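Local coordinates for AtGH3.15 acyl acid amido synthetase (Arabidopsis thaliana, PDB 6E1Q), which conjugates glutamine (and possibly cysteine) to the auxin precursor indole-3-butyric acid, and glutamine to the herbicide 2,4-DB, in an ATP-dependent adenylating reaction, at residues 444-458 against 499-511. Numbering follows the deposited sequence.
Sequences LLKAVTNAKLLLEPH and VMEECCFTVEESL
Ala447 and Ala451, one turn apart, face Val507 and Cys503, and their small side chains let two roughly antiparallel helices, their directions 146° apart, approach to 7.9 Å between axes. The methyl of Ala451 meets Val507 CG2 at 3.4 Å, tighter than usual for carbons, and also lies against the carbonyl oxygen of Cys503. Val507 splits its branches between the alanines: CG1, anti to the backbone N (chi1 -177°), goes to Ala447 CB at 3.7 Å. Thr506 turns CG2 onto the backbone of Asn450 and Ala451, while OG1 donates a hydrogen bond to Glu502 O (2.7 Å), from above the carbonyl plane and from the face opposite Thr506 N. Leu454 crosses this pair obliquely, its CD2 3.5 Å from Glu502 CG; the carboxylate of Glu502 pairs with Lys582. Val499 puts CG1 over one face of the His458 ring, while CG2 comes to 3.8 Å from its CE1. At the other end, Asn450 OD1 lies 2.8 Å from Ser510 OG, whose proton could instead go to Thr506 O, and accepts Lys446 NZ on a lone pair in the carbonyl plane. A leucine in place of Asn450 would probably leave the Lys446 ammonium without this acceptor and take from Ser510 OG its possible acceptor across the helices. The helix pair packs on the C-terminal domain's sheet: Val448 touches strand 461-470, Ala451 and Leu455 meet Trp482 of strand 477-485, and Met500 and Cys503 reach Ile530 of strand 529-533.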
loop_
_atom_site.group_PDB
_atom_site.type_symbol
_atom_site.label_atom_id
_atom_site.label_comp_id
_atom_site.label_asym_id
_atom_site.label_seq_id
_atom_site.Cartn_x
_atom_site.Cartn_y
_atom_site.Cartn_z
ATOM N N LEU A 444 17.598 4.484 -1.137
ATOM C CA LEU A 444 17.908 3.737 0.084
ATOM C C LEU A 444 17.374 2.307 0.004
ATOM O O LEU A 444 18.045 1.361 0.429
ATOM C CB LEU A 444 17.330 4.464 1.307
ATOM C CG LEU A 444 17.517 3.708 2.624
ATOM C CD1 LEU A 444 18.991 3.524 2.888
ATOM C CD2 LEU A 444 16.837 4.424 3.786
ATOM N N LEU A 445 16.166 2.137 -0.547
ATOM C CA LEU A 445 15.590 0.802 -0.725
ATOM C C LEU A 445 16.442 -0.055 -1.662
ATOM O O LEU A 445 16.693 -1.240 -1.394
ATOM C CB LEU A 445 14.159 0.936 -1.256
ATOM C CG LEU A 445 13.103 1.407 -0.244
ATOM C CD1 LEU A 445 11.812 1.872 -0.930
ATOM C CD2 LEU A 445 12.775 0.284 0.750
ATOM N N LYS A 446 16.881 0.516 -2.786
ATOM C CA LYS A 446 17.705 -0.277 -3.693
ATOM C C LYS A 446 19.048 -0.608 -3.056
ATOM O O LYS A 446 19.558 -1.726 -3.217
ATOM C CB LYS A 446 17.903 0.449 -5.025
ATOM C CG LYS A 446 18.884 -0.302 -5.926
ATOM C CD LYS A 446 18.810 0.084 -7.397
ATOM C CE LYS A 446 19.670 -0.866 -8.240
ATOM N NZ LYS A 446 21.122 -0.830 -7.859
ATOM N N ALA A 447 19.620 0.340 -2.301
ATOM C CA ALA A 447 20.887 0.088 -1.615
ATOM C C ALA A 447 20.765 -1.071 -0.631
ATOM O O ALA A 447 21.623 -1.957 -0.587
ATOM C CB ALA A 447 21.342 1.354 -0.891
ATOM N N VAL A 448 19.699 -1.067 0.177
ATOM C CA VAL A 448 19.486 -2.116 1.175
ATOM C C VAL A 448 19.191 -3.450 0.497
ATOM O O VAL A 448 19.662 -4.503 0.936
ATOM C CB VAL A 448 18.351 -1.698 2.134
ATOM C CG1 VAL A 448 17.809 -2.895 2.893
ATOM C CG2 VAL A 448 18.831 -0.616 3.097
ATOM N N THR A 449 18.423 -3.421 -0.594
ATOM C CA THR A 449 18.253 -4.601 -1.445
ATOM C C THR A 449 19.590 -5.181 -1.894
ATOM O O THR A 449 19.822 -6.394 -1.790
ATOM C CB THR A 449 17.396 -4.229 -2.656
ATOM O OG1 THR A 449 16.047 -4.002 -2.224
ATOM C CG2 THR A 449 17.424 -5.331 -3.735
ATOM N N ASN A 450 20.474 -4.332 -2.437
ATOM C CA ASN A 450 21.796 -4.810 -2.838
ATOM C C ASN A 450 22.552 -5.388 -1.658
ATOM O O ASN A 450 23.178 -6.449 -1.770
ATOM C CB ASN A 450 22.626 -3.683 -3.456
ATOM C CG ASN A 450 22.105 -3.231 -4.805
ATOM O OD1 ASN A 450 22.339 -2.090 -5.218
ATOM N ND2 ASN A 450 21.422 -4.118 -5.504
ATOM N N ALA A 451 22.518 -4.699 -0.515
ATOM C CA ALA A 451 23.328 -5.157 0.613
ATOM C C ALA A 451 22.755 -6.422 1.239
ATOM O O ALA A 451 23.509 -7.307 1.652
ATOM C CB ALA A 451 23.454 -4.053 1.661
ATOM N N LYS A 452 21.430 -6.531 1.339
ATOM C CA LYS A 452 20.895 -7.685 2.069
ATOM C C LYS A 452 21.111 -8.991 1.312
ATOM O O LYS A 452 21.125 -10.065 1.928
ATOM C CB LYS A 452 19.414 -7.480 2.379
ATOM C CG LYS A 452 18.477 -7.624 1.162
ATOM C CD LYS A 452 17.018 -7.458 1.590
ATOM C CE LYS A 452 16.062 -7.553 0.420
ATOM N NZ LYS A 452 14.631 -7.478 0.873
ATOM N N LEU A 453 21.304 -8.917 -0.004
ATOM C CA LEU A 453 21.648 -10.097 -0.791
ATOM C C LEU A 453 22.896 -10.795 -0.267
ATOM O O LEU A 453 23.010 -12.026 -0.364
ATOM C CB LEU A 453 21.860 -9.693 -2.246
ATOM C CG LEU A 453 21.521 -10.777 -3.247
ATOM C CD1 LEU A 453 19.997 -10.825 -3.410
ATOM C CD2 LEU A 453 22.226 -10.484 -4.557
ATOM N N LEU A 454 23.837 -10.042 0.305
ATOM C CA LEU A 454 25.063 -10.662 0.802
ATOM C C LEU A 454 24.797 -11.627 1.947
ATOM O O LEU A 454 25.655 -12.460 2.247
ATOM C CB LEU A 454 26.049 -9.594 1.261
ATOM C CG LEU A 454 26.988 -9.039 0.178
ATOM C CD1 LEU A 454 26.207 -8.484 -1.001
ATOM C CD2 LEU A 454 27.883 -7.975 0.772
ATOM N N LEU A 455 23.649 -11.514 2.613
ATOM C CA LEU A 455 23.339 -12.433 3.702
ATOM C C LEU A 455 22.824 -13.789 3.224
ATOM O O LEU A 455 22.864 -14.743 4.003
ATOM C CB LEU A 455 22.291 -11.835 4.638
ATOM C CG LEU A 455 22.480 -10.451 5.244
ATOM C CD1 LEU A 455 21.107 -9.927 5.689
ATOM C CD2 LEU A 455 23.475 -10.472 6.396
ATOM N N GLU A 456 22.315 -13.882 1.991
ATOM C CA GLU A 456 21.773 -15.154 1.505
ATOM C C GLU A 456 22.742 -16.319 1.637
ATOM O O GLU A 456 22.298 -17.400 2.061
ATOM C CB GLU A 456 21.310 -15.024 0.048
ATOM C CG GLU A 456 20.016 -14.261 -0.150
ATOM C CD GLU A 456 19.482 -14.397 -1.568
ATOM O OE1 GLU A 456 20.117 -15.114 -2.373
ATOM O OE2 GLU A 456 18.429 -13.790 -1.876
ATOM N N PRO A 457 24.035 -16.197 1.309
ATOM C CA PRO A 457 24.945 -17.326 1.531
ATOM C C PRO A 457 25.111 -17.707 2.989
ATOM O O PRO A 457 25.636 -18.789 3.259
ATOM C CB PRO A 457 26.277 -16.834 0.938
ATOM C CG PRO A 457 25.882 -15.809 -0.059
ATOM C CD PRO A 457 24.690 -15.124 0.533
ATOM N N HIS A 458 24.701 -16.865 3.937
ATOM C CA HIS A 458 24.859 -17.186 5.350
ATOM C C HIS A 458 23.554 -17.627 6.012
ATOM O O HIS A 458 23.514 -17.758 7.237
ATOM C CB HIS A 458 25.450 -15.995 6.100
ATOM C CG HIS A 458 26.819 -15.627 5.637
ATOM N ND1 HIS A 458 27.052 -14.975 4.444
ATOM C CD2 HIS A 458 28.033 -15.869 6.180
ATOM C CE1 HIS A 458 28.352 -14.813 4.284
ATOM N NE2 HIS A 458 28.969 -15.347 5.324
ATOM N N VAL A 499 31.167 -10.063 6.863
ATOM C CA VAL A 499 30.035 -9.890 5.961
ATOM C C VAL A 499 29.222 -8.644 6.336
ATOM O O VAL A 499 28.829 -7.872 5.454
ATOM C CB VAL A 499 29.187 -11.176 5.906
ATOM C CG1 VAL A 499 28.531 -11.454 7.230
ATOM C CG2 VAL A 499 28.147 -11.070 4.800
ATOM N N MET A 500 28.990 -8.391 7.637
ATOM C CA MET A 500 28.246 -7.188 8.038
ATOM C C MET A 500 28.955 -5.924 7.584
ATOM O O MET A 500 28.312 -4.978 7.119
ATOM C CB MET A 500 28.027 -7.149 9.563
ATOM C CG MET A 500 26.941 -8.095 10.060
ATOM S SD MET A 500 25.478 -8.029 8.986
ATOM C CE MET A 500 24.857 -6.373 9.325
ATOM N N GLU A 501 30.284 -5.899 7.694
ATOM C CA GLU A 501 31.025 -4.719 7.270
ATOM C C GLU A 501 30.937 -4.532 5.759
ATOM O O GLU A 501 30.864 -3.396 5.269
ATOM C CB GLU A 501 32.476 -4.826 7.742
ATOM C CG GLU A 501 32.619 -4.655 9.263
ATOM C CD GLU A 501 34.072 -4.722 9.758
ATOM O OE1 GLU A 501 34.881 -5.510 9.214
ATOM O OE2 GLU A 501 34.399 -3.978 10.709
ATOM N N GLU A 502 30.938 -5.633 5.002
ATOM C CA GLU A 502 30.750 -5.509 3.558
ATOM C C GLU A 502 29.328 -5.073 3.228
ATOM O O GLU A 502 29.124 -4.347 2.246
ATOM C CB GLU A 502 31.111 -6.823 2.859
ATOM C CG GLU A 502 31.136 -6.759 1.318
ATOM C CD GLU A 502 32.287 -5.932 0.757
ATOM O OE1 GLU A 502 33.138 -5.482 1.555
ATOM O OE2 GLU A 502 32.351 -5.740 -0.489
ATOM N N CYS A 503 28.339 -5.478 4.044
ATOM C CA CYS A 503 26.979 -4.965 3.868
ATOM C C CYS A 503 26.955 -3.447 3.998
ATOM O O CYS A 503 26.332 -2.749 3.189
ATOM C CB CYS A 503 26.022 -5.588 4.893
ATOM S SG CYS A 503 25.605 -7.292 4.498
ATOM N N CYS A 504 27.621 -2.921 5.032
ATOM C CA CYS A 504 27.684 -1.476 5.215
ATOM C C CYS A 504 28.201 -0.797 3.960
ATOM O O CYS A 504 27.606 0.168 3.464
ATOM C CB CYS A 504 28.585 -1.134 6.399
ATOM S SG CYS A 504 27.925 -1.558 7.988
ATOM N N PHE A 505 29.314 -1.308 3.428
ATOM C CA PHE A 505 29.903 -0.734 2.224
ATOM C C PHE A 505 28.955 -0.824 1.034
ATOM O O PHE A 505 28.875 0.109 0.224
ATOM C CB PHE A 505 31.205 -1.451 1.903
ATOM C CG PHE A 505 31.743 -1.126 0.567
ATOM C CD1 PHE A 505 32.339 0.105 0.331
ATOM C CD2 PHE A 505 31.659 -2.048 -0.471
ATOM C CE1 PHE A 505 32.868 0.417 -0.922
ATOM C CE2 PHE A 505 32.168 -1.744 -1.731
ATOM C CZ PHE A 505 32.777 -0.511 -1.956
ATOM N N THR A 506 28.234 -1.941 0.910
ATOM C CA THR A 506 27.414 -2.157 -0.276
ATOM C C THR A 506 26.257 -1.177 -0.323
ATOM O O THR A 506 25.886 -0.707 -1.402
ATOM C CB THR A 506 26.917 -3.603 -0.300
ATOM O OG1 THR A 506 28.052 -4.465 -0.230
ATOM C CG2 THR A 506 26.144 -3.912 -1.579
ATOM N N VAL A 507 25.668 -0.863 0.835
ATOM C CA VAL A 507 24.712 0.242 0.900
ATOM C C VAL A 507 25.357 1.525 0.397
ATOM O O VAL A 507 24.800 2.232 -0.452
ATOM C CB VAL A 507 24.184 0.438 2.332
ATOM C CG1 VAL A 507 23.129 1.551 2.342
ATOM C CG2 VAL A 507 23.595 -0.834 2.881
ATOM N N GLU A 508 26.535 1.855 0.939
ATOM C CA GLU A 508 27.180 3.118 0.585
ATOM C C GLU A 508 27.476 3.191 -0.899
ATOM O O GLU A 508 27.254 4.226 -1.534
ATOM C CB GLU A 508 28.476 3.295 1.361
ATOM C CG GLU A 508 28.299 3.512 2.831
ATOM C CD GLU A 508 29.508 4.179 3.436
ATOM O OE1 GLU A 508 30.593 3.558 3.421
ATOM O OE2 GLU A 508 29.377 5.324 3.911
ATOM N N GLU A 509 27.993 2.099 -1.464
ATOM C CA GLU A 509 28.356 2.085 -2.871
ATOM C C GLU A 509 27.132 2.248 -3.752
ATOM O O GLU A 509 27.264 2.644 -4.916
ATOM C CB GLU A 509 29.105 0.778 -3.185
ATOM C CG GLU A 509 29.495 0.546 -4.637
ATOM C CD GLU A 509 30.732 1.330 -5.071
ATOM O OE1 GLU A 509 31.317 2.055 -4.238
ATOM O OE2 GLU A 509 31.121 1.214 -6.254
ATOM N N SER A 510 25.941 1.967 -3.210
ATOM C CA SER A 510 24.684 2.077 -3.930
ATOM C C SER A 510 24.011 3.437 -3.785
ATOM O O SER A 510 22.998 3.674 -4.450
ATOM C CB SER A 510 23.709 1.009 -3.448
ATOM O OG SER A 510 24.072 -0.278 -3.883
ATOM N N LEU A 511 24.509 4.318 -2.916
ATOM C CA LEU A 511 23.875 5.616 -2.746
ATOM C C LEU A 511 24.343 6.544 -3.869
ATOM O O LEU A 511 25.102 6.142 -4.759
ATOM C CB LEU A 511 24.158 6.164 -1.348
ATOM C CG LEU A 511 23.683 5.277 -0.184
ATOM C CD1 LEU A 511 24.151 5.810 1.154
ATOM C CD2 LEU A 511 22.173 5.095 -0.166
#